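Local atomic coordinates of alpha-1,2-mannosidase (Bacteroides thetaiotaomicron, PDB entry 2WW2), a protein that hydrolyses alpha-mannosidic linkages with inversion at the anomeric carbon, as a calcium-dependent glycoside hydrolase of family 92. Residues V274-G279 and R285-C290; V610-Y615 and S656-K661; R460-E463 and D469-D472; L387-W392 and E406-Q411. One frame throughout, in Å; residues are numbered along the deposited sequence. Where two conformers were deposited one is given.

Contact 1 of 4, residues V274-G279 and R285-C290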
loop_
_atom_site.group_PDB
_atom_site.type_symbol
_atom_site.label_atom_id
_atom_site.label_comp_id
_atom_site.label_asym_id
_atom_site.label_seq_id
_atom_site.Cartn_x
_atom_site.Cartn_y
_atom_site.Cartn_z
ATOM N N VAL A 274 7.103 32.659 -25.286
ATOM C CA VAL A 274 6.189 31.609 -25.701
ATOM C C VAL A 274 4.742 32.033 -25.457
ATOM O O VAL A 274 4.337 32.344 -24.328
ATOM C CB VAL A 274 6.533 30.179 -25.141
ATOM C CG1 VAL A 274 6.725 30.204 -23.644
ATOM C CG2 VAL A 274 5.434 29.156 -25.553
ATOM N N GLU A 275 3.982 32.112 -26.539
ATOM C CA GLU A 275 2.626 32.614 -26.456
ATOM C C GLU A 275 1.638 31.463 -26.552
ATOM O O GLU A 275 1.471 30.885 -27.628
ATOM C CB GLU A 275 2.315 33.531 -27.635
ATOM C CG GLU A 275 2.971 34.868 -27.657
ATOM C CD GLU A 275 2.362 35.737 -28.779
ATOM O OE1 GLU A 275 3.005 35.870 -29.835
ATOM O OE2 GLU A 275 1.231 36.230 -28.613
ATOM N N ALA A 276 0.958 31.161 -25.453
ATOM C CA ALA A 276 -0.061 30.118 -25.444
ATOM C C ALA A 276 -1.447 30.709 -25.685
ATOM O O ALA A 276 -1.822 31.709 -25.043
ATOM C CB ALA A 276 -0.033 29.364 -24.119
ATOM N N GLU A 277 -2.213 30.092 -26.587
ATOM C CA GLU A 277 -3.575 30.554 -26.917
ATOM C C GLU A 277 -4.534 29.358 -26.994
ATOM O O GLU A 277 -4.145 28.259 -27.427
ATOM C CB GLU A 277 -3.598 31.291 -28.271
ATOM C CG GLU A 277 -2.703 32.526 -28.358
ATOM C CD GLU A 277 -2.672 33.118 -29.763
ATOM O OE1 GLU A 277 -3.693 33.676 -30.188
ATOM O OE2 GLU A 277 -1.628 33.014 -30.444
ATOM N N GLY A 278 -5.780 29.561 -26.598
ATOM C CA GLY A 278 -6.786 28.498 -26.725
ATOM C C GLY A 278 -6.637 27.494 -25.593
ATOM O O GLY A 278 -6.292 26.338 -25.814
ATOM N N GLY A 279 -6.866 27.957 -24.370
ATOM C CA GLY A 279 -6.770 27.109 -23.177
ATOM C C GLY A 279 -7.627 27.765 -22.109
ATOM O O GLY A 279 -8.048 28.916 -22.282
ATOM N N ARG A 285 -2.752 29.895 -16.253
ATOM C CA ARG A 285 -2.087 30.139 -14.956
ATOM C C ARG A 285 -1.041 29.081 -14.638
ATOM O O ARG A 285 0.055 29.398 -14.161
ATOM C CB ARG A 285 -3.123 30.243 -13.834
ATOM C CG ARG A 285 -3.978 31.512 -13.992
ATOM C CD ARG A 285 -4.874 31.726 -12.810
ATOM N NE ARG A 285 -5.718 30.577 -12.555
ATOM C CZ ARG A 285 -7.042 30.578 -12.687
ATOM N NH1 ARG A 285 -7.672 31.685 -13.081
ATOM N NH2 ARG A 285 -7.731 29.463 -12.427
ATOM N N THR A 286 -1.362 27.830 -14.910
ATOM C CA THR A 286 -0.413 26.755 -14.588
ATOM C C THR A 286 0.831 26.924 -15.438
ATOM O O THR A 286 1.947 26.926 -14.930
ATOM C CB THR A 286 -1.050 25.373 -14.810
ATOM O OG1 THR A 286 -2.262 25.293 -14.047
ATOM C CG2 THR A 286 -0.097 24.256 -14.330
ATOM N N PHE A 287 0.622 27.100 -16.739
ATOM C CA PHE A 287 1.720 27.245 -17.695
ATOM C C PHE A 287 2.647 28.426 -17.371
ATOM O O PHE A 287 3.868 28.270 -17.308
ATOM C CB PHE A 287 1.143 27.414 -19.110
ATOM C CG PHE A 287 2.190 27.501 -20.193
ATOM C CD1 PHE A 287 2.865 26.352 -20.627
ATOM C CD2 PHE A 287 2.500 28.722 -20.780
ATOM C CE1 PHE A 287 3.825 26.434 -21.625
ATOM C CE2 PHE A 287 3.455 28.813 -21.780
ATOM C CZ PHE A 287 4.126 27.668 -22.205
ATOM N N TYR A 288 2.077 29.619 -17.196
ATOM C CA TYR A 288 2.920 30.787 -16.961
ATOM C C TYR A 288 3.529 30.809 -15.570
ATOM O O TYR A 288 4.614 31.324 -15.392
ATOM C CB TYR A 288 2.170 32.093 -17.315
ATOM C CG TYR A 288 2.101 32.206 -18.824
ATOM C CD1 TYR A 288 3.270 32.411 -19.561
ATOM C CD2 TYR A 288 0.899 32.032 -19.514
ATOM C CE1 TYR A 288 3.251 32.476 -20.952
ATOM C CE2 TYR A 288 0.869 32.084 -20.907
ATOM C CZ TYR A 288 2.058 32.311 -21.614
ATOM O OH TYR A 288 2.058 32.368 -22.997
ATOM N N SER A 289 2.839 30.242 -14.591
ATOM C CA SER A 289 3.454 30.065 -13.263
ATOM C C SER A 289 4.669 29.148 -13.334
ATOM O O SER A 289 5.719 29.467 -12.774
ATOM C CB SER A 289 2.434 29.520 -12.271
ATOM O OG SER A 289 1.350 30.439 -12.090
ATOM N N CYS A 290 4.535 28.015 -14.026
ATOM C CA CYS A 290 5.688 27.119 -14.210
ATOM C C CYS A 290 6.802 27.818 -14.968
ATOM O O CYS A 290 7.983 27.627 -14.652
ATOM C CB CYS A 290 5.275 25.825 -14.944
ATOM S SG CYS A 290 4.240 24.736 -13.953
#
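Tyr288 of helix 281-294 carries its hydroxyl to the backbone of strand 274-277, an edge strand of a six-stranded mixed sheet, in a tight strand-turn-helix unit. Its OH gives a hydrogen bond to Val274 O at 2.6 Å and accepts one from Ala276 N at 2.9 Å, the latter fairly straight at 162°. The two backbone groups meet the ring at its edge, and the hydroxyl satisfies one acceptor and one donor of the same strand. A phenylalanine in its place would probably leave the Val274 carbonyl and the Ala276 N-H without this partner inside a buried interface. Beside it, Phe287 CZ touches Val274 CG2 at 3.9 Å, the methyl lying near the plane of the ring at its edge, while CE2 reaches Ala276 CB at 4.2 Å. Phe287 holds CG anti to its backbone N (chi1 -177°), which sends the ring to the strand. The small Ala276 suits a place facing the helix, and Val274 is a compact beta-branched strand residue. Further out, Phe287 CD2 sits 3.6 Å above the centre of the Tyr288 ring, Phe7 stacks on Tyr288, and Phe659 meets Phe287 edge-to-face. Strand and helix run nearly antiparallel, at 168°. Next along the helix, Ser289 OG bonds back to Arg285 O, one turn earlier, at 2.7 Å, from the opposite face of that carbonyl to Ser289 N.

Contact 2 of 4, residues V610-Y615 and S656-K661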
loop_
_atom_site.group_PDB
_atom_site.type_symbol
_atom_site.label_atom_id
_atom_site.label_comp_id
_atom_site.label_asym_id
_atom_site.label_seq_id
_atom_site.Cartn_x
_atom_site.Cartn_y
_atom_site.Cartn_z
ATOM N N VAL A 610 -1.414 13.157 -17.264
ATOM C CA VAL A 610 -0.582 13.756 -16.212
ATOM C C VAL A 610 -0.776 15.288 -16.124
ATOM O O VAL A 610 -0.955 15.840 -15.049
ATOM C CB VAL A 610 0.921 13.401 -16.398
ATOM C CG1 VAL A 610 1.806 14.306 -15.535
ATOM C CG2 VAL A 610 1.177 11.910 -16.051
ATOM N N MET A 611 -0.759 15.974 -17.260
ATOM C CA MET A 611 -0.927 17.424 -17.243
ATOM C C MET A 611 -2.267 17.813 -16.626
ATOM O O MET A 611 -2.346 18.795 -15.880
ATOM C CB MET A 611 -0.760 18.029 -18.645
ATOM C CG MET A 611 0.672 17.935 -19.174
ATOM S SD MET A 611 1.089 19.089 -20.497
ATOM C CE MET A 611 0.383 18.316 -21.955
ATOM N N ASP A 612 -3.307 17.047 -16.922
ATOM C CA ASP A 612 -4.642 17.337 -16.388
ATOM C C ASP A 612 -4.753 16.974 -14.908
ATOM O O ASP A 612 -5.404 17.675 -14.142
ATOM C CB ASP A 612 -5.716 16.559 -17.158
ATOM C CG ASP A 612 -6.010 17.143 -18.548
ATOM O OD1 ASP A 612 -5.578 18.277 -18.869
ATOM O OD2 ASP A 612 -6.694 16.447 -19.333
ATOM N N LYS A 613 -4.144 15.865 -14.500
ATOM C CA LYS A 613 -4.427 15.326 -13.162
ATOM C C LYS A 613 -3.441 15.687 -12.054
ATOM O O LYS A 613 -3.816 15.683 -10.884
ATOM C CB LYS A 613 -4.627 13.813 -13.241
ATOM C CG LYS A 613 -6.008 13.506 -13.794
ATOM C CD LYS A 613 -6.088 12.199 -14.508
ATOM C CE LYS A 613 -7.581 11.948 -14.850
ATOM N NZ LYS A 613 -7.750 10.678 -15.543
ATOM N N LEU A 614 -2.203 16.010 -12.412
ATOM C CA LEU A 614 -1.167 16.247 -11.413
ATOM C C LEU A 614 -0.739 17.707 -11.262
ATOM O O LEU A 614 0.266 17.999 -10.586
ATOM C CB LEU A 614 0.058 15.405 -11.746
ATOM C CG LEU A 614 -0.182 13.893 -11.680
ATOM C CD1 LEU A 614 1.147 13.199 -11.819
ATOM C CD2 LEU A 614 -0.878 13.490 -10.358
ATOM N N TYR A 615 -1.497 18.616 -11.876
ATOM C CA TYR A 615 -1.161 20.042 -11.818
ATOM C C TYR A 615 -2.386 20.912 -11.613
ATOM O O TYR A 615 -3.482 20.631 -12.134
ATOM C CB TYR A 615 -0.481 20.510 -13.118
ATOM C CG TYR A 615 0.914 19.997 -13.308
ATOM C CD1 TYR A 615 2.000 20.691 -12.803
ATOM C CD2 TYR A 615 1.144 18.788 -13.965
ATOM C CE1 TYR A 615 3.282 20.211 -12.967
ATOM C CE2 TYR A 615 2.411 18.301 -14.124
ATOM C CZ TYR A 615 3.478 19.002 -13.627
ATOM O OH TYR A 615 4.760 18.505 -13.803
ATOM N N SER A 656 2.151 15.676 -26.810
ATOM C CA SER A 656 0.853 16.157 -27.260
ATOM C C SER A 656 0.663 17.501 -26.575
ATOM O O SER A 656 0.811 17.581 -25.345
ATOM C CB SER A 656 -0.242 15.167 -26.836
ATOM O OG SER A 656 -1.519 15.702 -27.082
ATOM N N PRO A 657 0.395 18.562 -27.360
ATOM C CA PRO A 657 0.333 19.928 -26.838
ATOM C C PRO A 657 -0.921 20.107 -25.991
ATOM O O PRO A 657 -1.941 19.425 -26.224
ATOM C CB PRO A 657 0.215 20.787 -28.102
ATOM C CG PRO A 657 -0.500 19.886 -29.090
ATOM C CD PRO A 657 0.034 18.498 -28.785
ATOM N N LEU A 658 -0.859 21.053 -25.060
ATOM C CA LEU A 658 -1.993 21.335 -24.188
ATOM C C LEU A 658 -2.955 22.380 -24.768
ATOM O O LEU A 658 -4.163 22.349 -24.495
ATOM C CB LEU A 658 -1.476 21.823 -22.820
ATOM C CG LEU A 658 -2.542 21.989 -21.736
ATOM C CD1 LEU A 658 -3.093 20.600 -21.324
ATOM C CD2 LEU A 658 -1.939 22.744 -20.539
ATOM N N PHE A 659 -2.434 23.306 -25.568
ATOM C CA PHE A 659 -3.247 24.446 -26.039
ATOM C C PHE A 659 -3.660 24.283 -27.501
ATOM O O PHE A 659 -3.117 23.437 -28.208
ATOM C CB PHE A 659 -2.469 25.756 -25.867
ATOM C CG PHE A 659 -2.129 26.078 -24.413
ATOM C CD1 PHE A 659 -3.074 26.684 -23.590
ATOM C CD2 PHE A 659 -0.885 25.741 -23.880
ATOM C CE1 PHE A 659 -2.772 26.975 -22.237
ATOM C CE2 PHE A 659 -0.561 26.033 -22.541
ATOM C CZ PHE A 659 -1.512 26.654 -21.721
ATOM N N LYS A 660 -4.600 25.109 -27.972
ATOM C CA LYS A 660 -4.930 25.101 -29.395
ATOM C C LYS A 660 -3.774 25.671 -30.215
ATOM O O LYS A 660 -3.632 25.375 -31.410
ATOM C CB LYS A 660 -6.237 25.865 -29.668
ATOM C CG LYS A 660 -7.458 25.080 -29.200
ATOM C CD LYS A 660 -8.741 25.863 -29.340
ATOM C CE LYS A 660 -9.914 25.087 -28.744
ATOM N NZ LYS A 660 -10.100 23.772 -29.443
ATOM N N LYS A 661 -2.917 26.446 -29.561
ATOM C CA LYS A 661 -1.792 27.070 -30.254
ATOM C C LYS A 661 -0.713 27.569 -29.297
ATOM O O LYS A 661 -1.019 28.194 -28.268
ATOM C CB LYS A 661 -2.305 28.247 -31.105
ATOM C CG LYS A 661 -1.290 28.773 -32.109
ATOM C CD LYS A 661 -1.808 30.039 -32.783
ATOM C CE LYS A 661 -1.018 30.337 -34.017
ATOM N NZ LYS A 661 -1.621 31.491 -34.766
#
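The end of helix 600-613 meets the loop that leads from strand 651-654 into strand 661-665 of the mixed sheet, and Met611 and Leu658 make most of this buried junction. Met611, bent at its last torsion (chi3 -80°), brings its terminal CE to Leu658 CB at 4.1 Å and to the carbonyl oxygen Ser656 O at 3.5 Å. Met611 was modelled in two positions, so these CE contacts hold for one of them and are less certain. The Met611 and Leu658 side chains run alongside in opposing senses. A long, unbranched and flexible methionine suits the reach from a helix to an irregular loop, the nearest CA atoms, those of Met611 and Leu658, being 8.0 Å apart, and a leucine offers it a plain hydrocarbon wall. At the partly exposed side, Leu658 CD1 stands 4.2 Å from Asp612 OD1, an apolar methyl beside a carboxylate. Around these residues, Ser656 OG is bound by Pro684 O and Arg608 NH1, which probably steadies the start of the loop, and Leu658 O holds a glycerol probably left from crystallisation. At the far end of the loop, Lys660 and Lys661 both face Glu277, the classic beta bulge by which strand 661-665 begins.

Contact 3 of 4, residues R460-E463 and D469-D472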
loop_
_atom_site.group_PDB
_atom_site.type_symbol
_atom_site.label_atom_id
_atom_site.label_comp_id
_atom_site.label_asym_id
_atom_site.label_seq_id
_atom_site.Cartn_x
_atom_site.Cartn_y
_atom_site.Cartn_z
ATOM N N ARG A 460 30.344 12.630 -27.506
ATOM C CA ARG A 460 29.690 13.418 -28.542
ATOM C C ARG A 460 30.473 14.703 -28.793
ATOM O O ARG A 460 30.668 15.100 -29.940
ATOM C CB ARG A 460 28.267 13.764 -28.101
ATOM C CG ARG A 460 27.303 12.564 -28.142
ATOM C CD ARG A 460 26.659 12.517 -29.522
ATOM N NE ARG A 460 25.854 13.717 -29.647
ATOM C CZ ARG A 460 25.448 14.285 -30.777
ATOM N NH1 ARG A 460 25.769 13.767 -31.975
ATOM N NH2 ARG A 460 24.708 15.385 -30.688
ATOM N N PHE A 461 30.862 15.368 -27.703
ATOM C CA PHE A 461 31.598 16.625 -27.761
ATOM C C PHE A 461 32.922 16.434 -28.463
ATOM O O PHE A 461 33.224 17.164 -29.420
ATOM C CB PHE A 461 31.790 17.228 -26.354
ATOM C CG PHE A 461 32.333 18.635 -26.358
ATOM C CD1 PHE A 461 31.522 19.713 -26.714
ATOM C CD2 PHE A 461 33.650 18.888 -25.979
ATOM C CE1 PHE A 461 32.024 21.009 -26.713
ATOM C CE2 PHE A 461 34.150 20.172 -25.968
ATOM C CZ PHE A 461 33.348 21.240 -26.351
ATOM N N ALA A 462 33.700 15.444 -28.024
ATOM C CA ALA A 462 35.004 15.198 -28.630
ATOM C C ALA A 462 34.835 14.887 -30.119
ATOM O O ALA A 462 35.602 15.364 -30.950
ATOM C CB ALA A 462 35.717 14.054 -27.945
ATOM N N GLU A 463 33.838 14.068 -30.447
ATOM C CA GLU A 463 33.636 13.676 -31.851
ATOM C C GLU A 463 33.385 14.906 -32.725
ATOM O O GLU A 463 33.921 15.012 -33.836
ATOM C CB GLU A 463 32.473 12.676 -31.979
ATOM C CG GLU A 463 32.386 12.067 -33.365
ATOM C CD GLU A 463 31.461 10.868 -33.430
ATOM O OE1 GLU A 463 30.308 10.997 -32.992
ATOM O OE2 GLU A 463 31.912 9.807 -33.929
ATOM N N ASP A 469 39.795 9.749 -31.367
ATOM C CA ASP A 469 40.371 8.829 -30.385
ATOM C C ASP A 469 39.755 9.044 -29.006
ATOM O O ASP A 469 39.333 8.097 -28.335
ATOM C CB ASP A 469 41.891 8.996 -30.307
ATOM C CG ASP A 469 42.607 8.351 -31.479
ATOM O OD1 ASP A 469 42.014 7.443 -32.115
ATOM O OD2 ASP A 469 43.764 8.743 -31.768
ATOM N N ILE A 470 39.696 10.297 -28.581
ATOM C CA ILE A 470 39.048 10.617 -27.312
ATOM C C ILE A 470 37.557 10.274 -27.361
ATOM O O ILE A 470 36.993 9.740 -26.389
ATOM C CB ILE A 470 39.271 12.095 -26.925
ATOM C CG1 ILE A 470 40.760 12.325 -26.609
ATOM C CG2 ILE A 470 38.379 12.488 -25.729
ATOM C CD1 ILE A 470 41.141 13.795 -26.433
ATOM N N ALA A 471 36.909 10.566 -28.487
ATOM C CA ALA A 471 35.487 10.191 -28.627
ATOM C C ALA A 471 35.286 8.682 -28.445
ATOM O O ALA A 471 34.418 8.246 -27.691
ATOM C CB ALA A 471 34.921 10.660 -29.967
ATOM N N ASP A 472 36.091 7.877 -29.130
ATOM C CA ASP A 472 35.980 6.425 -28.995
ATOM C C ASP A 472 36.284 5.955 -27.560
ATOM O O ASP A 472 35.644 5.040 -27.057
ATOM C CB ASP A 472 36.864 5.702 -30.035
ATOM C CG ASP A 472 36.449 6.018 -31.487
ATOM O OD1 ASP A 472 35.320 6.507 -31.728
ATOM O OD2 ASP A 472 37.254 5.776 -32.394
#
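Glu463, whose CB lies against Ala471 CB at 3.8 Å, takes a hydrogen bond on OE2 from Gln468 NE2, the amide that also serves Asp472 OD1, at the edge of an alpha-alpha hairpin. Helices 444-465 and 468-475 are joined by a very short turn, and the amide between the two acids may ease their mutual repulsion, with Glu463 OE2 and Asp472 OD1 5.2 Å apart. The other oxygen, Glu463 OE1, bonds Tyr475 OH, so the glutamate is tied to the second helix at two points. Its side chain leaves with CG anti to the backbone N (chi1 -170°) and runs extended, which carries the carboxylate out toward the partly exposed edge. Beneath this polar edge the packing is close and apolar: the CA atoms of Ala462 and Ala471 are only 5.0 Å apart. Alanine suits both places, because methyl groups let the two backbones draw together at the hairpin. Ala462 CB meets Ala471 CB at 4.0 Å and also lies near Ala471 N, while from the preceding residue the branch methyl Ile470 CG2 touches Ala462 CB at 3.8 Å. Ala471 CB, in turn, sits 3.6 Å from Glu463 N.

Contact 4 of 4, residues L387-W392 and E406-Q411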
loop_
_atom_site.group_PDB
_atom_site.type_symbol
_atom_site.label_atom_id
_atom_site.label_comp_id
_atom_site.label_asym_id
_atom_site.label_seq_id
_atom_site.Cartn_x
_atom_site.Cartn_y
_atom_site.Cartn_z
ATOM N N LEU A 387 25.116 20.464 -19.639
ATOM C CA LEU A 387 24.824 21.865 -19.982
ATOM C C LEU A 387 25.748 22.371 -21.083
ATOM O O LEU A 387 25.317 23.030 -22.026
ATOM C CB LEU A 387 25.004 22.773 -18.766
ATOM C CG LEU A 387 23.754 22.988 -17.906
ATOM C CD1 LEU A 387 23.322 21.664 -17.251
ATOM C CD2 LEU A 387 24.070 24.058 -16.842
ATOM N N LEU A 388 27.031 22.070 -20.955
ATOM C CA LEU A 388 27.979 22.501 -21.971
ATOM C C LEU A 388 27.708 21.837 -23.325
ATOM O O LEU A 388 27.708 22.490 -24.368
ATOM C CB LEU A 388 29.423 22.213 -21.519
ATOM C CG LEU A 388 29.963 22.957 -20.281
ATOM C CD1 LEU A 388 31.421 22.526 -19.983
ATOM C CD2 LEU A 388 29.917 24.451 -20.535
ATOM N N VAL A 389 27.508 20.525 -23.315
ATOM C CA VAL A 389 27.403 19.792 -24.594
ATOM C C VAL A 389 26.042 20.013 -25.269
ATOM O O VAL A 389 25.950 20.187 -26.496
ATOM C CB VAL A 389 27.670 18.299 -24.386
ATOM C CG1 VAL A 389 27.391 17.529 -25.689
ATOM C CG2 VAL A 389 29.135 18.106 -23.910
ATOM N N ASP A 390 24.980 20.019 -24.473
ATOM C CA ASP A 390 23.661 20.280 -25.041
ATOM C C ASP A 390 23.677 21.630 -25.763
ATOM O O ASP A 390 23.174 21.755 -26.907
ATOM C CB ASP A 390 22.564 20.245 -23.966
ATOM C CG ASP A 390 21.169 20.396 -24.559
ATOM O OD1 ASP A 390 20.775 19.529 -25.384
ATOM O OD2 ASP A 390 20.471 21.384 -24.219
ATOM N N ALA A 391 24.265 22.642 -25.114
ATOM C CA ALA A 391 24.344 23.980 -25.716
ATOM C C ALA A 391 25.193 23.939 -26.972
ATOM O O ALA A 391 24.799 24.460 -28.015
ATOM C CB ALA A 391 24.913 24.987 -24.725
ATOM N N TRP A 392 26.343 23.283 -26.883
ATOM C CA TRP A 392 27.272 23.237 -28.009
ATOM C C TRP A 392 26.607 22.636 -29.246
ATOM O O TRP A 392 26.806 23.123 -30.369
ATOM C CB TRP A 392 28.504 22.422 -27.625
ATOM C CG TRP A 392 29.645 22.548 -28.598
ATOM C CD1 TRP A 392 29.879 21.767 -29.690
ATOM C CD2 TRP A 392 30.708 23.509 -28.556
ATOM N NE1 TRP A 392 31.026 22.177 -30.330
ATOM C CE2 TRP A 392 31.555 23.243 -29.650
ATOM C CE3 TRP A 392 31.030 24.560 -27.694
ATOM C CZ2 TRP A 392 32.697 24.012 -29.923
ATOM C CZ3 TRP A 392 32.169 25.320 -27.959
ATOM C CH2 TRP A 392 32.987 25.035 -29.059
ATOM N N GLU A 406 38.940 19.837 -21.729
ATOM C CA GLU A 406 39.878 19.559 -20.641
ATOM C C GLU A 406 39.125 19.518 -19.315
ATOM O O GLU A 406 39.325 18.613 -18.499
ATOM C CB GLU A 406 40.961 20.635 -20.611
ATOM C CG GLU A 406 41.810 20.678 -19.357
ATOM C CD GLU A 406 42.603 21.988 -19.246
ATOM O OE1 GLU A 406 43.520 22.190 -20.059
ATOM O OE2 GLU A 406 42.310 22.810 -18.347
ATOM N N ALA A 407 38.244 20.498 -19.125
ATOM C CA ALA A 407 37.428 20.589 -17.926
ATOM C C ALA A 407 36.516 19.366 -17.777
ATOM O O ALA A 407 36.361 18.829 -16.677
ATOM C CB ALA A 407 36.582 21.883 -17.966
ATOM N N MET A 408 35.912 18.939 -18.886
ATOM C CA MET A 408 34.999 17.790 -18.888
ATOM C C MET A 408 35.731 16.520 -18.494
ATOM O O MET A 408 35.270 15.761 -17.644
ATOM C CB MET A 408 34.413 17.578 -20.287
ATOM C CG MET A 408 33.373 18.604 -20.703
ATOM S SD MET A 408 32.990 18.332 -22.447
ATOM C CE MET A 408 32.154 19.886 -22.784
ATOM N N ILE A 409 36.866 16.279 -19.142
ATOM C CA ILE A 409 37.649 15.104 -18.841
ATOM C C ILE A 409 38.106 15.115 -17.376
ATOM O O ILE A 409 38.073 14.073 -16.701
ATOM C CB ILE A 409 38.883 14.982 -19.782
ATOM C CG1 ILE A 409 38.418 14.701 -21.213
ATOM C CG2 ILE A 409 39.804 13.865 -19.306
ATOM C CD1 ILE A 409 39.525 14.780 -22.237
ATOM N N HIS A 410 38.554 16.272 -16.886
ATOM C CA HIS A 410 39.034 16.364 -15.501
ATOM C C HIS A 410 37.911 16.050 -14.508
ATOM O O HIS A 410 38.112 15.387 -13.488
ATOM C CB HIS A 410 39.639 17.743 -15.218
ATOM C CG HIS A 410 39.953 17.981 -13.775
ATOM N ND1 HIS A 410 41.095 17.499 -13.164
ATOM C CD2 HIS A 410 39.269 18.650 -12.820
ATOM C CE1 HIS A 410 41.094 17.861 -11.892
ATOM N NE2 HIS A 410 39.995 18.560 -11.661
ATOM N N GLN A 411 36.712 16.513 -14.831
ATOM C CA GLN A 411 35.546 16.268 -13.992
ATOM C C GLN A 411 35.287 14.756 -13.826
ATOM O O GLN A 411 34.710 14.320 -12.825
ATOM C CB GLN A 411 34.320 16.972 -14.596
ATOM C CG GLN A 411 33.131 17.137 -13.638
ATOM C CD GLN A 411 33.317 18.287 -12.661
ATOM O OE1 GLN A 411 34.394 18.892 -12.584
ATOM N NE2 GLN A 411 32.256 18.608 -11.917
#
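Met408 of helix 401-413 reaches across to Leu388 and Val389 of helix 383-393, and its methyl end does nearly all of the touching. Its CE lies 3.7 Å from Val389 CG2 and 3.8 Å from Leu388 CB, with Leu388 CD1 scarcely farther at 3.9 Å, so the methyl fits between two consecutive residues of the facing helix. The sulfur follows behind, Met408 SD being 4.1 Å from Val389 CG2. Met408 spans the distance because its chain is extended beyond CG (chi2 172°, chi3 -165°), and an unbranched methionine suits this reach: the nearest CA atoms, those of Leu388 and Met408, stand 9.0 Å apart. Both partners lie across the methionine at a slant rather than head on. In Val389 the touching branch is CG2, which lies anti to the carbonyl carbon, beside the backbone N; beta-branched valine thus offers one methyl to Met408. Leucine is longer, and Leu388 covers the methyl with both its CB and its CD1. Between these two segments the contact is wholly apolar and buried, in a helical catalytic domain consistent with the (alpha/alpha)6 barrel of family 92. Neighbouring helices finish the core: helix 444-465 brings Phe461 against Val389 and Met408 and adds Ile458 beside Met408, while helix 347-364 meets Leu388 through Thr354 and Ala407 through Tyr361.

How the contacts relate
Followed from the N terminus, the chain first closes contact 1, where an edge strand turns directly into the next helix. Contact 4 comes next, spanning thirteen residues between its segments on helices 383-393 and 401-413, and contact 3 then folds helix 468-475 back on helix 444-465 across a two-residue link. Contact 2 comes last, closing a loop of forty residues. All four stand in series, none within or across another. In space they form two pairs: contacts 1 and 2 touch where the mixed sheet meets helices, while contacts 3 and 4 touch through Phe461, packed against Trp392. Between the pairs, nearest atoms are at least about 16 Å apart.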